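Local coordinates for telomerase reverse transcriptase (Candida tropicalis MYA-3404, PDB 6ZD1), which probably extends chromosome ends as the reverse transcriptase of telomerase, copying a template within the enzyme's RNA into telomeric DNA repeats, at residues A[293-296]-A[301-304]; A[472-477]-A[497-502]; A[648-653]-A[695-700]. All coordinates share one frame; numbering follows the deposited sequence.

Interaction 1: residues A[293-296]-A[301-304]; sequences NALR and GHRS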
ATOM      1  N   ASN A 293      13.360  14.172  12.295  1.00 70.90           N
ATOM      2  CA  ASN A 293      14.538  13.325  12.448  1.00 75.37           C
ATOM      3  C   ASN A 293      15.554  13.960  13.385  1.00 82.04           C
ATOM      4  O   ASN A 293      16.160  13.268  14.212  1.00 88.30           O
ATOM      5  CB  ASN A 293      15.176  13.057  11.086  1.00 83.64           C
ATOM      6  CG  ASN A 293      14.351  12.125  10.233  1.00 74.64           C
ATOM      7  OD1 ASN A 293      13.642  11.258  10.745  1.00 78.86           O
ATOM      8  ND2 ASN A 293      14.442  12.295   8.920  1.00 73.27           N
ATOM      9  N   ALA A 294      15.755  15.274  13.269  1.00 76.14           N
ATOM     10  CA  ALA A 294      16.727  15.949  14.119  1.00 74.32           C
ATOM     11  C   ALA A 294      16.318  15.895  15.583  1.00 84.39           C
ATOM     12  O   ALA A 294      17.179  15.930  16.469  1.00 88.21           O
ATOM     13  CB  ALA A 294      16.907  17.396  13.663  1.00 63.01           C
ATOM     14  N   LEU A 295      15.016  15.799  15.858  1.00 81.18           N
ATOM     15  CA  LEU A 295      14.551  15.665  17.230  1.00 82.46           C
ATOM     16  C   LEU A 295      14.755  14.263  17.781  1.00 84.40           C
ATOM     17  O   LEU A 295      14.837  14.100  19.004  1.00 86.58           O
ATOM     18  CB  LEU A 295      13.074  16.039  17.323  1.00 75.18           C
ATOM     19  CG  LEU A 295      12.799  17.529  17.175  1.00 74.82           C
ATOM     20  CD1 LEU A 295      11.308  17.783  17.144  1.00 79.26           C
ATOM     21  CD2 LEU A 295      13.454  18.286  18.316  1.00 64.72           C
ATOM     22  N   ARG A 296      14.846  13.254  16.913  1.00 87.31           N
ATOM     23  CA  ARG A 296      15.144  11.907  17.387  1.00 91.23           C
ATOM     24  C   ARG A 296      16.518  11.861  18.039  1.00 95.75           C
ATOM     25  O   ARG A 296      16.724  11.144  19.024  1.00103.85           O
ATOM     26  CB  ARG A 296      15.065  10.913  16.229  1.00 79.76           C
ATOM     27  CG  ARG A 296      13.700  10.828  15.568  1.00 90.21           C
ATOM     28  CD  ARG A 296      12.660  10.256  16.515  1.00 82.20           C
ATOM     29  NE  ARG A 296      11.476   9.783  15.804  1.00 87.89           N
ATOM     30  CZ  ARG A 296      10.385  10.514  15.597  1.00 85.85           C
ATOM     31  NH1 ARG A 296      10.322  11.761  16.050  1.00 84.23           N
ATOM     32  NH2 ARG A 296       9.355   9.996  14.938  1.00 76.57           N
ATOM     33  N   GLY A 301      13.101  12.575  24.728  1.00 89.64           N
ATOM     34  CA  GLY A 301      11.677  12.296  24.675  1.00 88.23           C
ATOM     35  C   GLY A 301      11.188  11.822  23.324  1.00 90.77           C
ATOM     36  O   GLY A 301      10.100  11.238  23.240  1.00 89.01           O
ATOM     37  N   HIS A 302      11.970  12.041  22.267  1.00 87.70           N
ATOM     38  CA  HIS A 302      11.581  11.616  20.930  1.00 86.50           C
ATOM     39  C   HIS A 302      12.214  10.298  20.514  1.00 83.14           C
ATOM     40  O   HIS A 302      11.764   9.699  19.531  1.00 73.79           O
ATOM     41  CB  HIS A 302      11.943  12.688  19.897  1.00 87.67           C
ATOM     42  CG  HIS A 302      11.127  13.935  20.010  1.00 86.30           C
ATOM     43  ND1 HIS A 302      11.272  14.829  21.049  1.00 89.48           N
ATOM     44  CD2 HIS A 302      10.151  14.436  19.217  1.00 80.09           C
ATOM     45  CE1 HIS A 302      10.427  15.830  20.888  1.00 86.32           C
ATOM     46  NE2 HIS A 302       9.733  15.614  19.786  1.00 87.13           N
ATOM     47  N   ARG A 303      13.245   9.840  21.227  1.00 88.98           N
ATOM     48  CA  ARG A 303      13.809   8.529  20.924  1.00 90.05           C
ATOM     49  C   ARG A 303      12.803   7.420  21.206  1.00 87.84           C
ATOM     50  O   ARG A 303      12.849   6.363  20.563  1.00 81.53           O
ATOM     51  CB  ARG A 303      15.091   8.307  21.721  1.00 87.52           C
ATOM     52  CG  ARG A 303      16.084   7.379  21.039  1.00 93.06           C
ATOM     53  CD  ARG A 303      17.309   7.129  21.905  1.00104.20           C
ATOM     54  NE  ARG A 303      17.940   8.368  22.352  1.00112.07           N
ATOM     55  CZ  ARG A 303      17.825   8.865  23.581  1.00117.75           C
ATOM     56  NH1 ARG A 303      17.100   8.227  24.491  1.00106.66           N
ATOM     57  NH2 ARG A 303      18.434  10.000  23.900  1.00106.94           N
ATOM     58  N   SER A 304      11.879   7.650  22.141  1.00 82.28           N
ATOM     59  CA  SER A 304      10.834   6.670  22.407  1.00 84.13           C
ATOM     60  C   SER A 304       9.907   6.483  21.212  1.00 78.83           C
ATOM     61  O   SER A 304       9.288   5.422  21.081  1.00 74.28           O
ATOM     62  CB  SER A 304      10.029   7.088  23.640  1.00 82.82           C
ATOM     63  OG  SER A 304      10.872   7.238  24.773  1.00101.06           O
TER
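Arg296, whose side chain runs past the backbone carbonyl of His302, has its NH2 gripped twice: by a salt bridge to Asp474 OD1 and by a weak hydrogen bond to Asn307 OD1. NH1 adds a weak bond to Ser478 OG. To reach these partners the chain bends at chi2 (-66°), which lays its aliphatic part across the loop, with Arg296 CD 3.2 Å from His302 O. No hydrogen bond links the two segments. The guanidinium is tilted 28° from the imidazole plane and meets that ring at its edge, Arg296 NH1 standing 4.1 Å from His302 CD2.

Leu295 takes a face of the same imidazole. Its CB lies 4.0 Å from the centroid of the His302 ring in a CH-pi contact, only 17° off the normal, and its CD1 reaches the rim at His302 NE2 (3.8 Å). At the root of the ring, His302 CB rests 3.3 Å from Leu295 O, so the histidine fits closely against the last turn of the helix.

The contact folds the loop after helix 263-298 back on that helix before helix 309-326 begins; His302 also packs on Ser478 and Ser482 of helix 469-484.

Interaction 2: residues A[472-477]-A[497-502]; sequences FCDILY and LLRLVD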
ATOM      1  N   PHE A 472       1.719  14.389  10.034  1.00 51.40           N
ATOM      2  CA  PHE A 472       1.033  15.181  11.050  1.00 61.91           C
ATOM      3  C   PHE A 472       0.888  14.379  12.336  1.00 55.22           C
ATOM      4  O   PHE A 472       1.341  14.806  13.405  1.00 53.59           O
ATOM      5  CB  PHE A 472      -0.341  15.626  10.543  1.00 55.86           C
ATOM      6  CG  PHE A 472      -0.303  16.801   9.606  1.00 54.52           C
ATOM      7  CD1 PHE A 472       0.833  17.589   9.505  1.00 55.06           C
ATOM      8  CD2 PHE A 472      -1.413  17.125   8.836  1.00 52.17           C
ATOM      9  CE1 PHE A 472       0.865  18.675   8.646  1.00 56.07           C
ATOM     10  CE2 PHE A 472      -1.386  18.211   7.972  1.00 53.80           C
ATOM     11  CZ  PHE A 472      -0.247  18.987   7.880  1.00 62.73           C
ATOM     12  N   CYS A 473       0.324  13.173  12.231  1.00 59.84           N
ATOM     13  CA  CYS A 473       0.124  12.341  13.411  1.00 56.99           C
ATOM     14  C   CYS A 473       1.452  11.983  14.065  1.00 54.94           C
ATOM     15  O   CYS A 473       1.527  11.865  15.293  1.00 50.90           O
ATOM     16  CB  CYS A 473      -0.648  11.079  13.017  1.00 51.78           C
ATOM     17  SG  CYS A 473      -1.165  10.021  14.380  1.00 96.54           S
ATOM     18  N   ASP A 474       2.516  11.855  13.270  1.00 52.84           N
ATOM     19  CA  ASP A 474       3.833  11.554  13.823  1.00 49.14           C
ATOM     20  C   ASP A 474       4.392  12.747  14.591  1.00 56.31           C
ATOM     21  O   ASP A 474       4.951  12.584  15.681  1.00 59.01           O
ATOM     22  CB  ASP A 474       4.782  11.143  12.697  1.00 66.59           C
ATOM     23  CG  ASP A 474       6.019  10.425  13.201  1.00 68.35           C
ATOM     24  OD1 ASP A 474       6.127  10.188  14.424  1.00 60.89           O
ATOM     25  OD2 ASP A 474       6.886  10.092  12.365  1.00 72.02           O
ATOM     26  N   ILE A 475       4.245  13.952  14.038  1.00 61.85           N
ATOM     27  CA  ILE A 475       4.711  15.157  14.723  1.00 57.88           C
ATOM     28  C   ILE A 475       3.992  15.321  16.057  1.00 59.18           C
ATOM     29  O   ILE A 475       4.617  15.576  17.093  1.00 61.07           O
ATOM     30  CB  ILE A 475       4.518  16.395  13.829  1.00 67.60           C
ATOM     31  CG1 ILE A 475       5.482  16.370  12.643  1.00 55.96           C
ATOM     32  CG2 ILE A 475       4.703  17.675  14.631  1.00 55.44           C
ATOM     33  CD1 ILE A 475       5.259  17.515  11.677  1.00 54.99           C
ATOM     34  N   LEU A 476       2.663  15.188  16.047  1.00 51.79           N
ATOM     35  CA  LEU A 476       1.887  15.449  17.256  1.00 55.26           C
ATOM     36  C   LEU A 476       2.182  14.418  18.341  1.00 64.02           C
ATOM     37  O   LEU A 476       2.427  14.777  19.500  1.00 62.28           O
ATOM     38  CB  LEU A 476       0.390  15.474  16.924  1.00 50.00           C
ATOM     39  CG  LEU A 476      -0.557  15.752  18.097  1.00 51.99           C
ATOM     40  CD1 LEU A 476      -0.145  17.009  18.844  1.00 52.44           C
ATOM     41  CD2 LEU A 476      -1.999  15.869  17.640  1.00 58.38           C
ATOM     42  N   TYR A 477       2.178  13.130  17.986  1.00 57.87           N
ATOM     43  CA  TYR A 477       2.397  12.099  18.998  1.00 67.93           C
ATOM     44  C   TYR A 477       3.844  12.076  19.484  1.00 63.22           C
ATOM     45  O   TYR A 477       4.095  11.752  20.651  1.00 65.51           O
ATOM     46  CB  TYR A 477       1.980  10.725  18.464  1.00 65.36           C
ATOM     47  CG  TYR A 477       0.489  10.440  18.552  1.00 63.83           C
ATOM     48  CD1 TYR A 477      -0.419  11.434  18.901  1.00 69.40           C
ATOM     49  CD2 TYR A 477      -0.007   9.166  18.301  1.00 61.36           C
ATOM     50  CE1 TYR A 477      -1.780  11.168  18.985  1.00 63.76           C
ATOM     51  CE2 TYR A 477      -1.363   8.892  18.382  1.00 64.16           C
ATOM     52  CZ  TYR A 477      -2.244   9.894  18.723  1.00 70.50           C
ATOM     53  OH  TYR A 477      -3.591   9.617  18.804  1.00 62.25           O
ATOM     54  N   LEU A 497      10.022   2.877  26.869  1.00 87.40           N
ATOM     55  CA  LEU A 497       8.773   3.202  26.194  1.00 64.37           C
ATOM     56  C   LEU A 497       9.011   3.296  24.694  1.00 62.48           C
ATOM     57  O   LEU A 497       9.982   3.917  24.250  1.00 72.19           O
ATOM     58  CB  LEU A 497       8.184   4.521  26.711  1.00 65.38           C
ATOM     59  CG  LEU A 497       6.859   4.987  26.098  1.00 69.85           C
ATOM     60  CD1 LEU A 497       5.723   4.050  26.487  1.00 59.12           C
ATOM     61  CD2 LEU A 497       6.542   6.422  26.499  1.00 60.95           C
ATOM     62  N   LEU A 498       8.113   2.692  23.918  1.00 58.49           N
ATOM     63  CA  LEU A 498       8.207   2.648  22.466  1.00 59.55           C
ATOM     64  C   LEU A 498       6.855   3.004  21.865  1.00 77.87           C
ATOM     65  O   LEU A 498       5.806   2.672  22.432  1.00 73.20           O
ATOM     66  CB  LEU A 498       8.646   1.272  21.967  1.00 65.59           C
ATOM     67  CG  LEU A 498      10.026   0.776  22.389  1.00 62.82           C
ATOM     68  CD1 LEU A 498      10.249  -0.608  21.817  1.00 66.92           C
ATOM     69  CD2 LEU A 498      11.097   1.737  21.914  1.00 72.02           C
ATOM     70  N   ARG A 499       6.887   3.705  20.727  1.00 83.17           N
ATOM     71  CA  ARG A 499       5.681   4.130  20.035  1.00 74.21           C
ATOM     72  C   ARG A 499       5.756   3.699  18.579  1.00 71.13           C
ATOM     73  O   ARG A 499       6.762   3.931  17.904  1.00 83.74           O
ATOM     74  CB  ARG A 499       5.471   5.647  20.147  1.00 75.00           C
ATOM     75  CG  ARG A 499       4.142   6.116  19.577  1.00 78.17           C
ATOM     76  CD  ARG A 499       3.957   7.620  19.711  1.00 76.28           C
ATOM     77  NE  ARG A 499       4.888   8.360  18.867  1.00 79.38           N
ATOM     78  CZ  ARG A 499       4.722   8.546  17.562  1.00 66.25           C
ATOM     79  NH1 ARG A 499       3.661   8.037  16.949  1.00 64.50           N
ATOM     80  NH2 ARG A 499       5.620   9.234  16.872  1.00 65.61           N
ATOM     81  N   LEU A 500       4.656   3.098  18.111  1.00 76.73           N
ATOM     82  CA  LEU A 500       4.503   2.633  16.708  1.00 69.40           C
ATOM     83  C   LEU A 500       3.143   3.119  16.193  1.00 75.01           C
ATOM     84  O   LEU A 500       2.129   2.457  16.499  1.00 73.82           O
ATOM     85  CB  LEU A 500       4.593   1.104  16.675  1.00 68.44           C
ATOM     86  CG  LEU A 500       4.808   0.488  15.293  1.00 67.45           C
ATOM     87  CD1 LEU A 500       5.512   1.468  14.367  1.00 60.65           C
ATOM     88  CD2 LEU A 500       5.597  -0.809  15.395  1.00 84.71           C
ATOM     89  N   VAL A 501       3.138   4.244  15.469  1.00 73.92           N
ATOM     90  CA  VAL A 501       1.896   4.858  14.906  1.00 70.54           C
ATOM     91  C   VAL A 501       0.912   5.153  16.046  1.00 74.15           C
ATOM     92  O   VAL A 501       0.985   6.261  16.614  1.00 72.78           O
ATOM     93  CB  VAL A 501       1.259   3.983  13.807  1.00 87.01           C
ATOM     94  CG1 VAL A 501       0.104   4.694  13.120  1.00 70.88           C
ATOM     95  CG2 VAL A 501       2.288   3.521  12.788  1.00 70.05           C
ATOM     96  N   ASP A 502       0.031   4.198  16.360  1.00 73.42           N
ATOM     97  CA  ASP A 502      -0.961   4.371  17.413  1.00 78.72           C
ATOM     98  C   ASP A 502      -0.821   3.357  18.544  1.00 74.31           C
ATOM     99  O   ASP A 502      -1.562   3.447  19.530  1.00 67.08           O
ATOM    100  CB  ASP A 502      -2.392   4.335  16.838  1.00 65.51           C
ATOM    101  CG  ASP A 502      -2.656   3.137  15.930  1.00 74.00           C
ATOM    102  OD1 ASP A 502      -1.703   2.446  15.523  1.00 84.28           O
ATOM    103  OD2 ASP A 502      -3.845   2.896  15.618  1.00 75.56           O
TER
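Helix 472-477 lies against the end of strand 497-500 and the turn beyond it, the CA atoms of Asp474 and Val501 approaching to 7.1 Å. Arg499 spans the gap. Its chain is extended as far as CG and CD and then bends at chi3 (68°), which turns the guanidinium along the helix. There Arg499 NH2 forms a salt bridge with Asp474 OD1 at 2.7 Å, with an N-H...O angle of 145°. The oxygen lies in the guanidinium plane and is approached nearly along its own C-O direction, although the carboxylate plane is turned steeply against the guanidinium plane.

Tyr477 covers a face of the same guanidinium with its methylene: Tyr477 CB is 3.6 Å from Arg499 CZ. The phenol ring stands almost perpendicular to the guanidinium, at 86°, and presents its edge to Arg499 NH1 and to the turn, with Tyr477 CD2 3.5 Å from Val501 O. That carbonyl also receives a weak hydrogen bond from Arg499 NH1 (3.2 Å), while Arg499 NE is bound by Ser305 OG. Bonds at all three nitrogens, the one at NH1 weak, restrain the rotation of this buried group.

Val501 and Asp502 form a turn resembling type II' between strands 495-500 and 503-508. This is the motif C hairpin of the reverse transcriptase palm, which in this family carries metal-binding aspartates, backed here by helix 469-484, which belongs to motif B'.

Interaction 3: residues A[648-653]-A[695-700]; sequences FLHVII and IEWLYT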
ATOM      1  N   PHE A 648      13.593 -12.767 -13.506  1.00 55.46           N
ATOM      2  CA  PHE A 648      12.697 -12.837 -12.356  1.00 47.45           C
ATOM      3  C   PHE A 648      12.987 -11.712 -11.372  1.00 46.98           C
ATOM      4  O   PHE A 648      12.068 -11.026 -10.908  1.00 50.55           O
ATOM      5  CB  PHE A 648      12.821 -14.204 -11.676  1.00 57.16           C
ATOM      6  CG  PHE A 648      12.123 -14.294 -10.345  1.00 46.16           C
ATOM      7  CD1 PHE A 648      10.758 -14.531 -10.276  1.00 53.57           C
ATOM      8  CD2 PHE A 648      12.837 -14.163  -9.162  1.00 42.59           C
ATOM      9  CE1 PHE A 648      10.115 -14.627  -9.051  1.00 51.22           C
ATOM     10  CE2 PHE A 648      12.201 -14.256  -7.932  1.00 46.53           C
ATOM     11  CZ  PHE A 648      10.837 -14.487  -7.879  1.00 43.31           C
ATOM     12  N   LEU A 649      14.265 -11.489 -11.050  1.00 45.11           N
ATOM     13  CA  LEU A 649      14.597 -10.370 -10.170  1.00 46.07           C
ATOM     14  C   LEU A 649      14.177  -9.045 -10.793  1.00 49.45           C
ATOM     15  O   LEU A 649      13.581  -8.197 -10.118  1.00 50.26           O
ATOM     16  CB  LEU A 649      16.093 -10.359  -9.856  1.00 47.78           C
ATOM     17  CG  LEU A 649      16.639 -11.505  -9.002  1.00 51.09           C
ATOM     18  CD1 LEU A 649      18.138 -11.359  -8.857  1.00 43.95           C
ATOM     19  CD2 LEU A 649      15.972 -11.544  -7.639  1.00 47.84           C
ATOM     20  N   HIS A 650      14.439  -8.868 -12.090  1.00 43.74           N
ATOM     21  CA  HIS A 650      14.085  -7.614 -12.747  1.00 54.26           C
ATOM     22  C   HIS A 650      12.578  -7.389 -12.726  1.00 57.82           C
ATOM     23  O   HIS A 650      12.119  -6.267 -12.491  1.00 52.75           O
ATOM     24  CB  HIS A 650      14.613  -7.591 -14.179  1.00 57.78           C
ATOM     25  CG  HIS A 650      14.394  -6.283 -14.878  1.00 64.54           C
ATOM     26  ND1 HIS A 650      13.208  -5.961 -15.501  1.00 77.55           N
ATOM     27  CD2 HIS A 650      15.208  -5.213 -15.044  1.00 69.74           C
ATOM     28  CE1 HIS A 650      13.300  -4.751 -16.024  1.00 78.24           C
ATOM     29  NE2 HIS A 650      14.504  -4.275 -15.760  1.00 74.06           N
ATOM     30  N   VAL A 651      11.790  -8.437 -12.977  1.00 49.30           N
ATOM     31  CA  VAL A 651      10.338  -8.304 -12.875  1.00 56.02           C
ATOM     32  C   VAL A 651       9.925  -7.966 -11.443  1.00 59.60           C
ATOM     33  O   VAL A 651       9.071  -7.100 -11.218  1.00 58.89           O
ATOM     34  CB  VAL A 651       9.646  -9.581 -13.384  1.00 56.77           C
ATOM     35  CG1 VAL A 651       8.179  -9.567 -13.011  1.00 68.40           C
ATOM     36  CG2 VAL A 651       9.802  -9.708 -14.900  1.00 44.72           C
ATOM     37  N   ILE A 652      10.532  -8.631 -10.453  1.00 46.25           N
ATOM     38  CA  ILE A 652      10.171  -8.391  -9.054  1.00 53.74           C
ATOM     39  C   ILE A 652      10.524  -6.967  -8.639  1.00 55.46           C
ATOM     40  O   ILE A 652       9.756  -6.305  -7.929  1.00 44.73           O
ATOM     41  CB  ILE A 652      10.851  -9.428  -8.136  1.00 52.69           C
ATOM     42  CG1 ILE A 652      10.126 -10.774  -8.211  1.00 45.32           C
ATOM     43  CG2 ILE A 652      10.905  -8.926  -6.697  1.00 45.71           C
ATOM     44  CD1 ILE A 652       8.655 -10.698  -7.866  1.00 51.09           C
ATOM     45  N   ILE A 653      11.703  -6.486  -9.038  1.00 57.50           N
ATOM     46  CA  ILE A 653      12.121  -5.136  -8.667  1.00 48.57           C
ATOM     47  C   ILE A 653      11.280  -4.087  -9.392  1.00 58.53           C
ATOM     48  O   ILE A 653      10.863  -3.086  -8.796  1.00 59.03           O
ATOM     49  CB  ILE A 653      13.623  -4.954  -8.945  1.00 47.99           C
ATOM     50  CG1 ILE A 653      14.439  -5.878  -8.042  1.00 52.38           C
ATOM     51  CG2 ILE A 653      14.039  -3.509  -8.733  1.00 41.63           C
ATOM     52  CD1 ILE A 653      15.929  -5.760  -8.243  1.00 43.72           C
ATOM     53  N   ILE A 695      24.749 -10.677  -8.710  1.00 47.37           N
ATOM     54  CA  ILE A 695      24.821  -9.515  -7.832  1.00 51.57           C
ATOM     55  C   ILE A 695      25.423  -8.330  -8.579  1.00 45.14           C
ATOM     56  O   ILE A 695      24.969  -7.189  -8.431  1.00 45.35           O
ATOM     57  CB  ILE A 695      25.604  -9.851  -6.543  1.00 48.48           C
ATOM     58  CG1 ILE A 695      24.685 -10.425  -5.458  1.00 51.65           C
ATOM     59  CG2 ILE A 695      26.209  -8.604  -5.943  1.00 44.80           C
ATOM     60  CD1 ILE A 695      23.920 -11.664  -5.842  1.00 67.77           C
ATOM     61  N   GLU A 696      26.419  -8.583  -9.430  1.00 55.38           N
ATOM     62  CA  GLU A 696      26.999  -7.498 -10.216  1.00 60.11           C
ATOM     63  C   GLU A 696      25.957  -6.860 -11.129  1.00 58.48           C
ATOM     64  O   GLU A 696      25.924  -5.633 -11.283  1.00 65.54           O
ATOM     65  CB  GLU A 696      28.181  -8.012 -11.034  1.00 52.84           C
ATOM     66  CG  GLU A 696      28.836  -6.944 -11.884  1.00 78.83           C
ATOM     67  CD  GLU A 696      29.890  -7.509 -12.805  1.00 95.21           C
ATOM     68  OE1 GLU A 696      29.961  -8.749 -12.929  1.00 87.29           O
ATOM     69  OE2 GLU A 696      30.649  -6.712 -13.399  1.00 96.22           O
ATOM     70  N   TRP A 697      25.091  -7.677 -11.734  1.00 51.09           N
ATOM     71  CA  TRP A 697      23.988  -7.131 -12.518  1.00 51.32           C
ATOM     72  C   TRP A 697      23.025  -6.359 -11.633  1.00 54.82           C
ATOM     73  O   TRP A 697      22.510  -5.308 -12.028  1.00 60.85           O
ATOM     74  CB  TRP A 697      23.244  -8.248 -13.245  1.00 48.63           C
ATOM     75  CG  TRP A 697      21.893  -7.822 -13.740  1.00 58.08           C
ATOM     76  CD1 TRP A 697      21.613  -7.229 -14.932  1.00 63.40           C
ATOM     77  CD2 TRP A 697      20.637  -7.950 -13.051  1.00 55.77           C
ATOM     78  NE1 TRP A 697      20.264  -6.979 -15.035  1.00 65.49           N
ATOM     79  CE2 TRP A 697      19.643  -7.415 -13.894  1.00 63.36           C
ATOM     80  CE3 TRP A 697      20.259  -8.466 -11.809  1.00 59.99           C
ATOM     81  CZ2 TRP A 697      18.298  -7.382 -13.535  1.00 65.36           C
ATOM     82  CZ3 TRP A 697      18.919  -8.434 -11.454  1.00 58.47           C
ATOM     83  CH2 TRP A 697      17.957  -7.895 -12.315  1.00 55.73           C
ATOM     84  N   LEU A 698      22.767  -6.871 -10.428  1.00 48.52           N
ATOM     85  CA  LEU A 698      21.838  -6.208  -9.522  1.00 52.73           C
ATOM     86  C   LEU A 698      22.322  -4.809  -9.175  1.00 47.11           C
ATOM     87  O   LEU A 698      21.536  -3.855  -9.165  1.00 59.75           O
ATOM     88  CB  LEU A 698      21.668  -7.051  -8.260  1.00 51.67           C
ATOM     89  CG  LEU A 698      20.810  -6.499  -7.130  1.00 47.70           C
ATOM     90  CD1 LEU A 698      19.344  -6.589  -7.502  1.00 50.57           C
ATOM     91  CD2 LEU A 698      21.095  -7.249  -5.840  1.00 49.33           C
ATOM     92  N   TYR A 699      23.623  -4.656  -8.938  1.00 52.84           N
ATOM     93  CA  TYR A 699      24.151  -3.378  -8.487  1.00 54.27           C
ATOM     94  C   TYR A 699      24.192  -2.331  -9.587  1.00 61.56           C
ATOM     95  O   TYR A 699      24.344  -1.144  -9.280  1.00 67.83           O
ATOM     96  CB  TYR A 699      25.557  -3.561  -7.911  1.00 51.97           C
ATOM     97  CG  TYR A 699      25.588  -4.278  -6.582  1.00 62.97           C
ATOM     98  CD1 TYR A 699      24.411  -4.605  -5.922  1.00 56.54           C
ATOM     99  CD2 TYR A 699      26.795  -4.623  -5.980  1.00 60.96           C
ATOM    100  CE1 TYR A 699      24.430  -5.256  -4.708  1.00 53.06           C
ATOM    101  CE2 TYR A 699      26.822  -5.275  -4.760  1.00 54.07           C
ATOM    102  CZ  TYR A 699      25.635  -5.590  -4.130  1.00 63.74           C
ATOM    103  OH  TYR A 699      25.645  -6.241  -2.916  1.00 58.68           O
ATOM    104  N   THR A 700      24.026  -2.723 -10.848  1.00 58.75           N
ATOM    105  CA  THR A 700      24.083  -1.768 -11.945  1.00 62.92           C
ATOM    106  C   THR A 700      22.720  -1.174 -12.279  1.00 70.34           C
ATOM    107  O   THR A 700      22.624  -0.362 -13.206  1.00 77.06           O
ATOM    108  CB  THR A 700      24.676  -2.428 -13.196  1.00 63.91           C
ATOM    109  OG1 THR A 700      25.114  -1.414 -14.105  1.00 97.45           O
ATOM    110  CG2 THR A 700      23.637  -3.283 -13.899  1.00 60.36           C
TER
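Ile653 and Leu698 form the buried part of this contact, their CD1 methyls meeting at 3.6 Å between two helices whose axes stay 11.6 Å apart. The segments run in roughly the same direction, inclined by 30°, and at this separation the backbones do not meet; the interval is crossed by long side chains. Leu698 has its CG anti to the backbone N (chi1 176°), which carries its CD1 toward Ile653. The pair is buried, and Leu674, Ile677 and Ile681 of helix 670-684 close round Ile653, with Ile681 touching Leu698 as well.

Trp697 bridges the remainder. The far edge of its six-membered ring is thrust at the helix, inserted where Leu649 and His650 adjoin. Trp697 CZ3 lies 3.8 Å from Leu649 CB, an oblique apolar contact, and Trp697 CH2 comes to 3.7 Å from His650 N, near the plane of the indole. His650 CA also sits in that plane, so the indole meets the backbone edge-on and does not stack on it. The contact opens toward solvent on this side, where both Trp697 and His650 are partly exposed, though the indole itself is packed closely. His650 CB touches Trp697 CZ2 at 3.7 Å, and the imidazole receives the same carbon at its own edge, with no hydrogen bond between the two rings. The indole NE1 instead makes a weak hydrogen bond to Glu391.

Helix 642-664 is thus shared among several partners in the C-terminal region, which in telomerases forms the thumb. Leu649 also packs on Phe624 of helix 609-637, Phe648 stacks on Phe586 of helix 582-596, and helix 670-684 packs against both helix 642-664 and helix 692-699 through Ile681.

In the fold
Interactions 1 and 2 are one continuous patch of the reverse transcriptase region, their centres 11 Å apart. Asp474 joins them: Arg296 NH2 of interaction 1 lies 3.3 Å from Asp474 OD1, the oxygen that interaction 2 already uses. Two arginines thus gather round a single carboxylate, with Arg296 NH2 and Arg499 NH2 4.3 Å apart. Ser304 continues the seam, its CB 3.2 Å from Leu497 O. Through these contacts the loop of interaction 1 abuts the strand leading to the motif C turn, probably close to the active site. Interaction 3 stands apart in the C-terminal helices, its centre 35 Å from either of the others and its nearest atoms about 24 Å away.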